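PDB 6KPB: scarecrow-like protein 3 from Arabidopsis thaliana, which probably acts as a transcription factor of the GRAS family in plant development and binds zinc finger proteins such as JACKDAW/IDD10. Local coordinates for residues 153-156 with 157-160; 185-188 with 189-192; 358-361 with 362-365; 368-371 with 372-376. All blocks are in the same frame, centred on the assembly; numbering follows the deposited sequence.

Contact 1 of 4, residues 153-156 with 157-160; sequences TNRA and ILEA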
# COMPACT_ATOMS: atom_id res chain seq x y z
N THR A 153 28.58 7.13 21.04
CA THR A 153 29.46 6.44 20.11
C THR A 153 30.48 7.39 19.49
O THR A 153 31.63 7.01 19.25
CB THR A 153 28.65 5.74 19.03
OG1 THR A 153 27.90 6.71 18.29
CG2 THR A 153 27.70 4.72 19.65
N ASN A 154 30.07 8.63 19.21
CA ASN A 154 31.02 9.61 18.67
C ASN A 154 32.12 9.92 19.67
O ASN A 154 33.29 10.07 19.29
CB ASN A 154 30.29 10.88 18.25
CG ASN A 154 29.47 10.70 16.98
OD1 ASN A 154 29.59 9.69 16.29
ND2 ASN A 154 28.64 11.69 16.67
N ARG A 155 31.77 10.03 20.96
CA ARG A 155 32.79 10.24 21.98
C ARG A 155 33.75 9.06 22.05
O ARG A 155 34.97 9.24 22.16
CB ARG A 155 32.13 10.46 23.34
CG ARG A 155 31.60 11.87 23.55
CD ARG A 155 32.73 12.83 23.94
NE ARG A 155 32.87 13.91 22.97
CZ ARG A 155 32.11 15.00 22.95
NH1 ARG A 155 31.13 15.14 23.83
NH2 ARG A 155 32.31 15.94 22.04
N ALA A 156 33.22 7.83 21.98
CA ALA A 156 34.08 6.65 22.02
C ALA A 156 35.01 6.61 20.81
O ALA A 156 36.17 6.20 20.93
CB ALA A 156 33.23 5.39 22.10
N ILE A 157 34.51 7.02 19.65
CA ILE A 157 35.34 7.04 18.45
C ILE A 157 36.42 8.11 18.56
O ILE A 157 37.60 7.85 18.30
CB ILE A 157 34.47 7.25 17.19
CG1 ILE A 157 33.67 5.98 16.87
CG2 ILE A 157 35.32 7.68 16.01
CD1 ILE A 157 32.59 6.20 15.84
N LEU A 158 36.03 9.33 18.96
CA LEU A 158 37.00 10.41 19.10
C LEU A 158 38.12 10.03 20.07
O LEU A 158 39.30 10.26 19.78
CB LEU A 158 36.30 11.68 19.58
CG LEU A 158 35.75 12.62 18.52
CD1 LEU A 158 34.69 13.52 19.12
CD2 LEU A 158 36.87 13.46 17.93
N GLU A 159 37.76 9.45 21.21
CA GLU A 159 38.77 9.04 22.18
C GLU A 159 39.62 7.89 21.67
O GLU A 159 40.80 7.79 22.02
CB GLU A 159 38.08 8.68 23.50
CG GLU A 159 38.60 7.45 24.22
CD GLU A 159 37.81 7.16 25.48
OE1 GLU A 159 37.93 6.03 26.02
OE2 GLU A 159 37.06 8.05 25.92
N ALA A 160 39.06 7.03 20.82
CA ALA A 160 39.86 5.98 20.20
C ALA A 160 40.77 6.53 19.12
O ALA A 160 41.83 5.95 18.84
CB ALA A 160 38.95 4.89 19.63
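Ile157 lies back along the carbonyl of Thr153, one turn earlier in the same alpha-helix. Its amide N donates to Thr153 O over 2.9 Å, and the side chain follows that line. With CG1 placed anti to the residue's own carbonyl carbon (chi1 -73°), this branch stands beside the backbone N and comes within 3.3 Å of Thr153 O. CD1 carries on past the same oxygen at 3.6 Å.

Leu158 repeats the pattern one residue on. Its N bonds to Asn154 O with a nearly straight N-H (169°), CB packs 3.4 Å from that oxygen, and CD1 passes it at 3.7 Å. The same methyl approaches the guanidinium of Arg155 obliquely, 4.3 Å from Arg155 NE. Glu159 N bonds to Arg155 O, with CB beside the same oxygen; beyond CG the chain runs out extended. The last bond, Ala160 N to Ala156 O, is more bent (143°), where the helix finishes. These are ordinary i to i+4 bonds on the last turns of helix 145-160, in the predicted VHIID region of the GRAS domain.

The polar ends are used elsewhere: Thr153 OG1 bonds to the carbonyls of Ser149 and Tyr150, and Asn154 ND2 to Gln179 O. Thr153 and Ala156 touch Val347, Ile157 and Ala160 touch Val345; helix 145-160 thus packs on strand 345-351 and, through Asn154 and Leu158, against helix 178-189.

Contact 2 of 4, residues 185-188 with 189-192; sequences QAFN and SRPE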
# COMPACT_ATOMS: atom_id res chain seq x y z
N GLN A 185 32.38 18.06 12.85
CA GLN A 185 32.72 19.29 13.56
C GLN A 185 33.65 19.01 14.74
O GLN A 185 34.57 19.78 15.00
CB GLN A 185 31.44 19.98 14.04
CG GLN A 185 31.68 21.16 14.98
CD GLN A 185 32.41 22.31 14.31
OE1 GLN A 185 31.80 23.12 13.62
NE2 GLN A 185 33.72 22.38 14.52
N ALA A 186 33.42 17.90 15.45
CA ALA A 186 34.24 17.59 16.61
C ALA A 186 35.67 17.26 16.20
O ALA A 186 36.63 17.68 16.86
CB ALA A 186 33.61 16.43 17.39
N PHE A 187 35.83 16.49 15.12
CA PHE A 187 37.17 16.23 14.59
C PHE A 187 37.86 17.53 14.20
O PHE A 187 39.07 17.69 14.42
CB PHE A 187 37.08 15.29 13.39
CG PHE A 187 37.29 13.84 13.72
CD1 PHE A 187 38.24 13.46 14.65
CD2 PHE A 187 36.54 12.86 13.10
CE1 PHE A 187 38.44 12.13 14.96
CE2 PHE A 187 36.72 11.52 13.41
CZ PHE A 187 37.68 11.16 14.34
N ASN A 188 37.11 18.47 13.62
CA ASN A 188 37.71 19.73 13.21
C ASN A 188 38.11 20.59 14.40
O ASN A 188 39.07 21.36 14.32
CB ASN A 188 36.74 20.50 12.31
CG ASN A 188 37.44 21.45 11.37
OD1 ASN A 188 38.55 21.92 11.64
ND2 ASN A 188 36.81 21.74 10.24
N SER A 189 37.40 20.46 15.52
CA SER A 189 37.67 21.28 16.69
C SER A 189 38.72 20.68 17.62
O SER A 189 39.18 21.38 18.53
CB SER A 189 36.37 21.51 17.49
OG SER A 189 35.37 22.08 16.67
N ARG A 190 39.11 19.43 17.42
CA ARG A 190 40.03 18.79 18.36
C ARG A 190 41.39 19.47 18.30
O ARG A 190 41.81 19.96 17.25
CB ARG A 190 40.15 17.30 18.07
CG ARG A 190 41.05 16.91 16.91
CD ARG A 190 41.29 15.40 16.93
NE ARG A 190 42.10 14.93 15.81
CZ ARG A 190 42.48 13.67 15.65
NH1 ARG A 190 43.22 13.32 14.60
NH2 ARG A 190 42.13 12.75 16.54
N PRO A 191 42.10 19.54 19.44
CA PRO A 191 43.32 20.37 19.51
C PRO A 191 44.37 20.09 18.45
O PRO A 191 45.04 21.02 17.99
CB PRO A 191 43.84 20.07 20.92
CG PRO A 191 42.62 19.72 21.70
CD PRO A 191 41.73 18.98 20.75
N GLU A 192 44.53 18.83 18.05
CA GLU A 192 45.53 18.46 17.06
C GLU A 192 45.07 18.67 15.63
O GLU A 192 45.78 18.27 14.70
CB GLU A 192 45.95 17.00 17.25
CG GLU A 192 46.76 16.74 18.50
CD GLU A 192 46.81 15.27 18.86
OE1 GLU A 192 45.73 14.63 18.89
OE2 GLU A 192 47.92 14.74 19.10
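Arg190 runs alongside Phe187, both side chains pointing the same way, just where helix 178-189 gives out. Arg190 is the first residue to leave helical angles, and its N makes only a weak bond back to Phe187 O. Walking outward along the side chain, CB sits 3.7 Å from Ala186 O. CG lies between the backbone N and the carbonyl carbon (chi1 78°), which brings it to 3.3 Å from Phe187 O. CD is already 4.1 Å from Phe187 O, and the chain then stays extended to the guanidinium. NE bonds to Gly193 O in the following loop, NH1 to Glu164 O and NH2 to Met161 O. NH2 also lies 4.1 Å from Phe187 CE1, near the plane of the ring and at its edge. The two flat groups stand 80° apart, so the ring turns its edge to one face of the guanidinium and there is no parallel stack.

On the exposed side of the turn, Ser189 binds Gln185 O twice. Its N donates to that oxygen over 3.0 Å, and Ser189 OG does so as well, from the opposite face of the carbonyl plane and well out of it (36°).

The chemistry is that of a helix C-terminus: a serine hydroxyl adds a second donor to one late carbonyl, while an arginine spends its three nitrogens on neutral backbone oxygens. Those carbonyls would be expected to favour the positive charge, and they tie the loop's start to Met161 and Glu164, just before strand 166-171, and to Gly193 further along.

Contact 3 of 4, residues 358-361 with 362-365; sequences STLM and ERLL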
# COMPACT_ATOMS: atom_id res chain seq x y z
N SER A 358 11.90 -18.81 22.79
CA SER A 358 11.67 -19.98 21.97
C SER A 358 10.22 -20.06 21.49
O SER A 358 9.95 -20.30 20.31
CB SER A 358 12.05 -21.24 22.75
OG SER A 358 11.34 -21.32 23.97
N THR A 359 9.27 -19.84 22.39
CA THR A 359 7.86 -20.02 22.08
C THR A 359 7.18 -18.68 21.78
O THR A 359 7.70 -17.61 22.10
CB THR A 359 7.12 -20.72 23.22
OG1 THR A 359 6.94 -19.81 24.31
CG2 THR A 359 7.91 -21.93 23.69
N LEU A 360 6.00 -18.77 21.16
CA LEU A 360 5.22 -17.58 20.86
C LEU A 360 4.81 -16.85 22.14
O LEU A 360 4.90 -15.62 22.22
CB LEU A 360 3.98 -17.97 20.04
CG LEU A 360 3.20 -16.91 19.24
CD1 LEU A 360 2.30 -16.06 20.13
CD2 LEU A 360 4.15 -16.04 18.45
N MET A 361 4.36 -17.60 23.14
CA MET A 361 3.88 -16.98 24.38
C MET A 361 5.00 -16.24 25.09
O MET A 361 4.77 -15.19 25.71
CB MET A 361 3.27 -18.04 25.29
CG MET A 361 2.52 -17.47 26.49
SD MET A 361 1.15 -16.41 25.99
CE MET A 361 0.18 -17.57 25.03
N GLU A 362 6.22 -16.78 25.03
CA GLU A 362 7.38 -16.10 25.61
C GLU A 362 7.56 -14.72 24.99
O GLU A 362 7.58 -13.70 25.68
CB GLU A 362 8.64 -16.94 25.41
CG GLU A 362 8.77 -18.13 26.34
CD GLU A 362 9.96 -19.00 25.98
OE1 GLU A 362 10.32 -19.05 24.79
OE2 GLU A 362 10.53 -19.64 26.89
N ARG A 363 7.70 -14.68 23.66
CA ARG A 363 7.94 -13.41 22.98
C ARG A 363 6.76 -12.47 23.11
O ARG A 363 6.95 -11.25 23.18
CB ARG A 363 8.27 -13.67 21.51
CG ARG A 363 9.37 -14.70 21.30
CD ARG A 363 9.95 -14.64 19.90
NE ARG A 363 8.95 -14.90 18.87
CZ ARG A 363 8.55 -16.12 18.52
NH1 ARG A 363 9.06 -17.19 19.11
NH2 ARG A 363 7.64 -16.26 17.57
N LEU A 364 5.54 -13.00 23.15
CA LEU A 364 4.37 -12.14 23.30
C LEU A 364 4.35 -11.46 24.66
O LEU A 364 4.03 -10.27 24.76
CB LEU A 364 3.09 -12.95 23.09
CG LEU A 364 1.79 -12.18 23.35
CD1 LEU A 364 1.70 -10.97 22.43
CD2 LEU A 364 0.58 -13.08 23.16
N LEU A 365 4.69 -12.20 25.72
CA LEU A 365 4.66 -11.62 27.07
C LEU A 365 5.66 -10.48 27.20
O LEU A 365 5.31 -9.39 27.67
CB LEU A 365 4.93 -12.71 28.11
CG LEU A 365 3.74 -13.62 28.44
CD1 LEU A 365 4.12 -14.64 29.50
CD2 LEU A 365 2.55 -12.79 28.90
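Glu362 OE1 is gripped by two donors from the same face of the carboxylate. Ser358 OG gives a 2.6 Å bond on the syn side of OE1, and Thr359 N comes from above the plane at 2.7 Å. Glu362 reaches back because CG stands beside its own backbone N, anti to the carbonyl carbon (chi1 -76°), with the chain extended beyond. In return Thr359 OG1 accepts from Glu362 N at 3.2 Å. This reciprocal pair is a capping box, with Thr359 as N-cap of helix 360-381; the two side chains cross at about a right angle.

Behind it, Arg363 bends at chi3 (-61°) and lays one guanidinium face over Leu360 CA, while NH2 lies 3.6 Å from Leu360 CD2. Its nitrogens bond to Ile404 O and Gly357 O and form a salt bridge with Glu408. Further on, Met361 SD packs against Leu364 CD2 at 4.4 Å, and Leu360 and Leu364 turn to Ala64 and Ile405 of neighbouring helices.

The box gives first-turn amides the acceptors that no preceding carbonyl can provide: Thr359 OG1 for Glu362 N, Glu362 OE1 for Thr359 N. A carboxylate bound to an amide at a helix N-terminus would probably be favoured in its charged form.

Contact 4 of 4, residues 368-371 with 372-376; sequences LYTY and AALFD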
# COMPACT_ATOMS: atom_id res chain seq x y z
N LEU A 368 4.99 -7.39 24.83
CA LEU A 368 3.88 -6.58 25.32
C LEU A 368 4.36 -5.55 26.32
O LEU A 368 3.93 -4.39 26.29
CB LEU A 368 2.80 -7.48 25.93
CG LEU A 368 1.73 -8.03 24.99
CD1 LEU A 368 0.77 -8.94 25.74
CD2 LEU A 368 0.97 -6.88 24.33
N TYR A 369 5.26 -5.95 27.22
CA TYR A 369 5.78 -5.01 28.22
C TYR A 369 6.69 -3.96 27.58
O TYR A 369 6.63 -2.78 27.94
CB TYR A 369 6.52 -5.76 29.32
CG TYR A 369 5.60 -6.38 30.36
CD1 TYR A 369 5.22 -5.66 31.48
CD2 TYR A 369 5.13 -7.67 30.21
CE1 TYR A 369 4.38 -6.22 32.43
CE2 TYR A 369 4.30 -8.24 31.16
CZ TYR A 369 3.93 -7.51 32.26
OH TYR A 369 3.10 -8.07 33.21
N THR A 370 7.54 -4.38 26.64
CA THR A 370 8.47 -3.44 26.02
C THR A 370 7.73 -2.37 25.24
O THR A 370 7.97 -1.17 25.43
CB THR A 370 9.45 -4.19 25.11
OG1 THR A 370 10.20 -5.14 25.88
CG2 THR A 370 10.40 -3.22 24.44
N TYR A 371 6.83 -2.77 24.35
CA TYR A 371 6.15 -1.81 23.49
C TYR A 371 5.04 -1.06 24.22
O TYR A 371 4.64 0.02 23.76
CB TYR A 371 5.61 -2.50 22.25
CG TYR A 371 6.71 -2.93 21.31
CD1 TYR A 371 7.27 -2.04 20.40
CD2 TYR A 371 7.23 -4.22 21.37
CE1 TYR A 371 8.29 -2.43 19.56
CE2 TYR A 371 8.26 -4.61 20.53
CZ TYR A 371 8.78 -3.71 19.63
OH TYR A 371 9.80 -4.10 18.79
N ALA A 372 4.55 -1.58 25.34
CA ALA A 372 3.67 -0.78 26.19
C ALA A 372 4.40 0.44 26.72
O ALA A 372 3.83 1.53 26.82
CB ALA A 372 3.12 -1.61 27.35
N ALA A 373 5.68 0.28 27.05
CA ALA A 373 6.49 1.41 27.48
C ALA A 373 6.74 2.38 26.33
O ALA A 373 6.58 3.60 26.48
CB ALA A 373 7.81 0.92 28.07
N LEU A 374 7.13 1.85 25.16
CA LEU A 374 7.38 2.71 24.01
C LEU A 374 6.13 3.45 23.58
O LEU A 374 6.17 4.65 23.29
CB LEU A 374 7.95 1.88 22.86
CG LEU A 374 9.41 1.47 23.00
CD1 LEU A 374 9.76 0.38 22.01
CD2 LEU A 374 10.32 2.68 22.81
N PHE A 375 4.99 2.75 23.52
CA PHE A 375 3.72 3.42 23.24
C PHE A 375 3.31 4.37 24.36
O PHE A 375 2.48 5.25 24.12
CB PHE A 375 2.62 2.39 23.00
CG PHE A 375 2.59 1.84 21.60
CD1 PHE A 375 3.66 1.11 21.10
CD2 PHE A 375 1.49 2.05 20.78
CE1 PHE A 375 3.62 0.60 19.81
CE2 PHE A 375 1.45 1.55 19.50
CZ PHE A 375 2.52 0.82 19.01
N ASP A 376 3.86 4.20 25.56
CA ASP A 376 3.49 5.07 26.67
C ASP A 376 4.14 6.45 26.53
O ASP A 376 3.51 7.46 26.85
CB ASP A 376 3.87 4.42 28.00
CG ASP A 376 3.04 4.93 29.16
OD1 ASP A 376 2.76 6.14 29.23
OD2 ASP A 376 2.66 4.10 30.02
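This is a buried, one-turn contact within a single alpha-helix, 360-381 of the GRAS domain, where Tyr371 meets Leu374 and Phe375 at i+3 and i+4. The helix lies with one flank toward helices 92-109 and 387-406 and another toward strands 464-469 and 472-482. The i to i+4 bonds run through, Leu374 N reaching Thr370 O over 3.1 Å and Ala372 N bonding to Leu368 O, though Ala373 N makes only weak ones, to Tyr369 O and Thr370 O.

Tyr371 and Leu374 lie side by side and point the same way. Both have CG anti to their own carbonyl carbon, chi1 being -70° for Tyr371, and the result is that Leu374 CD1 comes obliquely against the ring, 3.8 Å from Tyr371 CD1 and 4.0 Å from Tyr371 CE1. A hydrogen bond from OH to Glu400 holds the far end of the ring; the Tyr371 side chain also touches Ile401 and Ile404 of helix 387-406. Thr370 CG2 adds a looser touch to Leu374 CD1, and its hydroxyl belongs to a separate polar group with His355, Ser353 and Arg472.

The bound peptide lies beside the face that meets strands 464-469 and 472-482: Tyr369 and Ala372 pack on apolar side chains of it, and Asp376 OD2 hydrogen-bonds to a polar one.

Phe375 sits tight against the preceding turn. Its N donates to Tyr371 O over 2.8 Å, and that oxygen lies obliquely to the ring, with Phe375 CD1 3.0 Å from Tyr371 O.

Overall arrangement
Contact 4 is core, contact 2 is surface, and contacts 1 and 3 are partly buried. Contacts 1 and 2 belong to successive helices that touch, Leu158 CD2 meeting Phe187 CD1 at 3.6 Å. Contacts 3 and 4 share helix 360-381, first at its start, then further along, with centres about 16 Å apart. The two pairs stand well separated: the centres of contacts 2 and 3 are about 48 Å apart, on opposite sides of the chain's centre. Chemistry follows place: 358-365 caps a helix start with a carboxylate and hydroxyls, 185-192 closes a helix end with a serine hydroxyl and an arginine bonded to carbonyls, whereas 153-160 and 368-376 rely mostly on backbone bonds and apolar contacts.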